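Local coordinates for ribosomal protein L11 methyltransferase (Lactobacillus delbrueckii subsp. bulgaricus ATCC BAA-365, PDB 3GRZ), which probably trimethylates lysine on ribosomal protein L11 with S-adenosyl-L-methionine as methyl donor, the fragment here being its C-terminal, methyltransferase part, at residues D27-F39 and S92-N106. Residues are numbered along the deposited sequence; the frame is centred on the assembly and turned at random. Where two conformers were deposited one is given.
Sequences DQEIIRLDPGLAF and SDESMTAAEENAALN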
loop_
_atom_site.group_PDB
_atom_site.type_symbol
_atom_site.label_atom_id
_atom_site.label_comp_id
_atom_site.label_asym_id
_atom_site.label_seq_id
_atom_site.Cartn_x
_atom_site.Cartn_y
_atom_site.Cartn_z
ATOM N N ASP B 27 -14.707 4.635 -8.599
ATOM C CA ASP B 27 -14.617 3.833 -7.375
ATOM C C ASP B 27 -13.471 4.232 -6.430
ATOM O O ASP B 27 -13.214 3.539 -5.437
ATOM C CB ASP B 27 -14.526 2.343 -7.715
ATOM C CG ASP B 27 -13.287 1.999 -8.526
ATOM O OD1 ASP B 27 -12.902 2.797 -9.415
ATOM O OD2 ASP B 27 -12.699 0.923 -8.268
ATOM N N GLN B 28 -12.778 5.332 -6.732
ATOM C CA GLN B 28 -11.843 5.910 -5.762
ATOM C C GLN B 28 -12.662 6.570 -4.658
ATOM O O GLN B 28 -13.420 7.509 -4.915
ATOM C CB GLN B 28 -10.900 6.931 -6.402
ATOM C CG GLN B 28 -9.867 7.487 -5.416
ATOM C CD GLN B 28 -9.021 8.579 -6.002
ATOM O OE1 GLN B 28 -9.518 9.428 -6.737
ATOM N NE2 GLN B 28 -7.733 8.583 -5.669
ATOM N N GLU B 29 -12.524 6.050 -3.444
ATOM C CA GLU B 29 -13.263 6.553 -2.290
ATOM C C GLU B 29 -12.827 7.979 -1.921
ATOM O O GLU B 29 -11.629 8.279 -1.814
ATOM C CB GLU B 29 -13.071 5.609 -1.103
ATOM C CG GLU B 29 -14.067 5.794 0.008
ATOM C CD GLU B 29 -15.441 5.202 -0.302
ATOM O OE1 GLU B 29 -16.439 5.936 -0.144
ATOM O OE2 GLU B 29 -15.519 4.012 -0.697
ATOM N N ILE B 30 -13.807 8.862 -1.748
ATOM C CA ILE B 30 -13.520 10.242 -1.365
ATOM C C ILE B 30 -13.896 10.432 0.094
ATOM O O ILE B 30 -15.050 10.210 0.487
ATOM C CB ILE B 30 -14.267 11.259 -2.265
ATOM C CG1 ILE B 30 -13.926 11.046 -3.756
ATOM C CG2 ILE B 30 -13.981 12.695 -1.836
ATOM C CD1 ILE B 30 -12.424 10.979 -4.108
ATOM N N ILE B 31 -12.914 10.797 0.911
ATOM C CA ILE B 31 -13.190 11.046 2.315
ATOM C C ILE B 31 -13.200 12.553 2.565
ATOM O O ILE B 31 -12.181 13.232 2.399
ATOM C CB ILE B 31 -12.207 10.308 3.245
ATOM C CG1 ILE B 31 -12.377 8.795 3.076
ATOM C CG2 ILE B 31 -12.427 10.723 4.704
ATOM C CD1 ILE B 31 -11.437 7.978 3.936
ATOM N N ARG B 32 -14.382 13.055 2.922
ATOM C CA ARG B 32 -14.545 14.462 3.262
ATOM C C ARG B 32 -14.195 14.726 4.725
ATOM O O ARG B 32 -14.635 14.011 5.630
ATOM C CB ARG B 32 -15.957 14.935 2.916
ATOM C CG ARG B 32 -16.251 14.794 1.432
ATOM C CD ARG B 32 -17.575 15.411 1.009
ATOM N NE ARG B 32 -17.640 15.490 -0.449
ATOM C CZ ARG B 32 -17.217 16.530 -1.162
ATOM N NH1 ARG B 32 -17.304 16.508 -2.487
ATOM N NH2 ARG B 32 -16.717 17.601 -0.555
ATOM N N LEU B 33 -13.367 15.746 4.943
ATOM C CA LEU B 33 -12.974 16.165 6.282
ATOM C C LEU B 33 -13.186 17.671 6.427
ATOM O O LEU B 33 -12.995 18.424 5.473
ATOM C CB LEU B 33 -11.502 15.839 6.555
ATOM C CG LEU B 33 -10.967 14.399 6.621
ATOM C CD1 LEU B 33 -9.503 14.421 7.017
ATOM C CD2 LEU B 33 -11.753 13.524 7.593
ATOM N N ASP B 34 -13.573 18.099 7.625
ATOM C CA ASP B 34 -13.809 19.513 7.917
ATOM C C ASP B 34 -12.555 20.096 8.580
ATOM O O ASP B 34 -12.224 19.731 9.708
ATOM C CB ASP B 34 -15.064 19.668 8.799
ATOM C CG ASP B 34 -15.440 21.141 9.085
ATOM O OD1 ASP B 34 -14.653 22.077 8.806
ATOM O OD2 ASP B 34 -16.553 21.353 9.607
ATOM N N PRO B 35 -11.858 21.013 7.875
ATOM C CA PRO B 35 -10.606 21.619 8.336
ATOM C C PRO B 35 -10.793 22.541 9.532
ATOM O O PRO B 35 -9.839 22.786 10.266
ATOM C CB PRO B 35 -10.151 22.444 7.125
ATOM C CG PRO B 35 -10.904 21.897 5.980
ATOM C CD PRO B 35 -12.230 21.540 6.553
ATOM N N GLY B 36 -12.012 23.038 9.717
ATOM C CA GLY B 36 -12.364 23.853 10.879
ATOM C C GLY B 36 -12.373 23.081 12.190
ATOM O O GLY B 36 -12.243 23.674 13.261
ATOM N N LEU B 37 -12.530 21.760 12.107
ATOM C CA LEU B 37 -12.474 20.909 13.292
ATOM C C LEU B 37 -11.022 20.603 13.619
ATOM O O LEU B 37 -10.137 20.802 12.784
ATOM C CB LEU B 37 -13.277 19.619 13.083
ATOM C CG LEU B 37 -14.765 19.792 12.767
ATOM C CD1 LEU B 37 -15.364 18.473 12.323
ATOM C CD2 LEU B 37 -15.530 20.375 13.961
ATOM N N ALA B 38 -10.774 20.135 14.835
ATOM C CA ALA B 38 -9.417 19.779 15.252
ATOM C C ALA B 38 -8.894 18.543 14.496
ATOM O O ALA B 38 -9.688 17.719 14.009
ATOM C CB ALA B 38 -9.359 19.564 16.772
ATOM N N PHE B 39 -7.564 18.445 14.397
ATOM C CA PHE B 39 -6.839 17.331 13.743
ATOM C C PHE B 39 -7.151 17.137 12.253
ATOM O O PHE B 39 -7.280 18.098 11.493
ATOM C CB PHE B 39 -7.038 16.006 14.496
ATOM C CG PHE B 39 -6.915 16.122 15.992
ATOM C CD1 PHE B 39 -5.661 16.205 16.596
ATOM C CD2 PHE B 39 -8.054 16.133 16.800
ATOM C CE1 PHE B 39 -5.545 16.309 17.978
ATOM C CE2 PHE B 39 -7.944 16.236 18.178
ATOM C CZ PHE B 39 -6.687 16.326 18.766
ATOM N N SER B 92 -9.510 13.512 23.869
ATOM C CA SER B 92 -10.132 14.833 23.876
ATOM C C SER B 92 -11.577 14.841 23.396
ATOM O O SER B 92 -11.960 14.057 22.517
ATOM C CB SER B 92 -9.303 15.824 23.048
ATOM O OG SER B 92 -9.451 15.579 21.663
ATOM N N ASP B 93 -12.357 15.759 23.965
ATOM C CA ASP B 93 -13.705 16.075 23.497
ATOM C C ASP B 93 -13.706 16.461 22.027
ATOM O O ASP B 93 -14.614 16.098 21.286
ATOM C CB ASP B 93 -14.297 17.243 24.310
ATOM C CG ASP B 93 -14.759 16.831 25.702
ATOM O OD1 ASP B 93 -14.757 17.691 26.615
ATOM O OD2 ASP B 93 -15.132 15.654 25.885
ATOM N N GLU B 94 -12.684 17.204 21.609
ATOM C CA GLU B 94 -12.662 17.739 20.254
ATOM C C GLU B 94 -12.334 16.692 19.222
ATOM O O GLU B 94 -12.776 16.817 18.097
ATOM C CB GLU B 94 -11.746 18.958 20.079
ATOM C CG GLU B 94 -10.676 19.113 21.092
ATOM C CD GLU B 94 -11.192 19.668 22.404
ATOM O OE1 GLU B 94 -11.938 20.671 22.413
ATOM O OE2 GLU B 94 -10.845 19.068 23.426
ATOM N N SER B 95 -11.574 15.666 19.599
ATOM C CA SER B 95 -11.423 14.510 18.711
ATOM C C SER B 95 -12.739 13.749 18.569
ATOM O O SER B 95 -13.122 13.371 17.466
ATOM C CB SER B 95 -10.316 13.565 19.180
ATOM O OG SER B 95 -10.368 12.383 18.398
ATOM N N MET B 96 -13.428 13.536 19.692
ATOM C CA MET B 96 -14.742 12.910 19.678
ATOM C C MET B 96 -15.719 13.658 18.771
ATOM O O MET B 96 -16.426 13.031 17.987
ATOM C CB MET B 96 -15.297 12.758 21.097
ATOM C CG MET B 96 -14.497 11.807 22.009
ATOM S SD MET B 96 -14.558 10.064 21.528
ATOM C CE MET B 96 -13.042 9.894 20.619
ATOM N N THR B 97 -15.697 14.993 18.831
ATOM C CA THR B 97 -16.493 15.851 17.937
ATOM C C THR B 97 -16.063 15.726 16.474
ATOM O O THR B 97 -16.906 15.522 15.592
ATOM C CB THR B 97 -16.420 17.344 18.383
ATOM O OG1 THR B 97 -16.910 17.456 19.719
ATOM C CG2 THR B 97 -17.255 18.259 17.472
ATOM N N ALA B 98 -14.760 15.851 16.214
ATOM C CA ALA B 98 -14.260 15.795 14.846
ATOM C C ALA B 98 -14.560 14.435 14.193
ATOM O O ALA B 98 -15.074 14.399 13.086
ATOM C CB ALA B 98 -12.766 16.117 14.800
ATOM N N ALA B 99 -14.279 13.340 14.904
ATOM C CA ALA B 99 -14.513 11.982 14.375
ATOM C C ALA B 99 -15.974 11.742 14.022
ATOM O O ALA B 99 -16.265 11.256 12.929
ATOM C CB ALA B 99 -14.012 10.915 15.344
ATOM N N GLU B 100 -16.887 12.119 14.921
ATOM C CA GLU B 100 -18.326 11.988 14.658
ATOM C C GLU B 100 -18.797 12.833 13.480
ATOM O O GLU B 100 -19.508 12.329 12.593
ATOM C CB GLU B 100 -19.163 12.319 15.895
ATOM C CG GLU B 100 -20.650 12.000 15.694
ATOM C CD GLU B 100 -21.518 12.271 16.916
ATOM O OE1 GLU B 100 -21.081 12.966 17.857
ATOM O OE2 GLU B 100 -22.663 11.784 16.924
ATOM N N GLU B 101 -18.388 14.103 13.462
ATOM C CA GLU B 101 -18.807 15.028 12.413
ATOM C C GLU B 101 -18.199 14.688 11.050
ATOM O O GLU B 101 -18.900 14.734 10.034
ATOM C CB GLU B 101 -18.527 16.493 12.818
ATOM C CG GLU B 101 -19.338 16.937 14.063
ATOM C CD GLU B 101 -19.449 18.463 14.262
ATOM O OE1 GLU B 101 -19.079 19.245 13.352
ATOM O OE2 GLU B 101 -19.928 18.875 15.347
ATOM N N ASN B 102 -16.905 14.342 11.026
ATOM C CA ASN B 102 -16.266 13.863 9.791
ATOM C C ASN B 102 -16.894 12.554 9.301
ATOM O O ASN B 102 -17.136 12.408 8.099
ATOM C CB ASN B 102 -14.744 13.735 9.928
ATOM C CG ASN B 102 -14.026 15.089 9.969
ATOM O OD1 ASN B 102 -14.449 16.054 9.337
ATOM N ND2 ASN B 102 -12.923 15.150 10.708
ATOM N N ALA B 103 -17.208 11.625 10.214
ATOM C CA ALA B 103 -17.925 10.385 9.797
ATOM C C ALA B 103 -19.245 10.718 9.095
ATOM O O ALA B 103 -19.530 10.208 7.999
ATOM C CB ALA B 103 -18.169 9.453 10.975
ATOM N N ALA B 104 -20.021 11.603 9.731
ATOM C CA ALA B 104 -21.326 12.046 9.245
ATOM C C ALA B 104 -21.236 12.717 7.877
ATOM O O ALA B 104 -22.101 12.496 7.028
ATOM C CB ALA B 104 -21.977 12.986 10.261
ATOM N N LEU B 105 -20.189 13.518 7.655
ATOM C CA LEU B 105 -19.935 14.111 6.322
ATOM C C LEU B 105 -19.762 13.054 5.249
ATOM O O LEU B 105 -19.964 13.318 4.056
ATOM C CB LEU B 105 -18.689 15.007 6.324
ATOM C CG LEU B 105 -18.753 16.374 7.010
ATOM C CD1 LEU B 105 -17.339 16.933 7.117
ATOM C CD2 LEU B 105 -19.722 17.358 6.286
ATOM N N ASN B 106 -19.369 11.851 5.665
ATOM C CA ASN B 106 -19.192 10.767 4.717
ATOM C C ASN B 106 -20.331 9.755 4.766
ATOM O O ASN B 106 -20.224 8.673 4.198
ATOM C CB ASN B 106 -17.818 10.123 4.926
ATOM C CG ASN B 106 -16.687 11.067 4.558
ATOM O OD1 ASN B 106 -16.449 11.331 3.382
ATOM N ND2 ASN B 106 -16.015 11.613 5.563
HETATM O O HOH W 1 -17.582 9.678 1.565
HETATM O O HOH W 2 -11.019 17.348 10.654
HETATM O O HOH W 3 -13.198 19.138 16.790
#
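Asn106, following helix 93-105 in sequence, reads the backbone of Arg32 in strand 29-33 and illustrates how an asparagine amide can stand in for a neighbouring strand. With CG swung anti to its own carbonyl carbon (chi1 -67°), its CB sends the amide toward the strand. From there OD1 accepts Arg32 N at 2.7 Å, nearly straight and on a lone pair, while ND2 donates to Arg32 O at 2.8 Å. A water bridges the same OD1 to Ile30 O, and ND2 also donates to Asn102 O, so four bonds fix the rotation of the amide; the Ile31 side chain crosses it at about a right angle, its CG2 3.8 Å from Asn106 ND2.

One turn earlier, Asn102 OD1 takes Asp34 N at 2.8 Å, tilted from the carbonyl plane, and Leu33 CD2 lies 3.6 Å from Asn102 CG. Asn102 ND2 donates to Ser71 O and to a water held by Asp34 O. Closing the type I turn Asp34-Leu37, Leu37 packs CB on Ala98 CB and CD1 against Glu101 CB, 3.8 Å away.

Near the helix start Ser95 OG bonds Gly70 O and Asp90, predicted to bind S-adenosyl-L-methionine. Strand 29-33 and helix 93-105 make 135° between their N-to-C directions. The strand also pairs with strand 12-16, Ile31 rests on helix 73-80, and helix 93-105 packs on strand 112-115 at the edge of the Rossmann-like sheet.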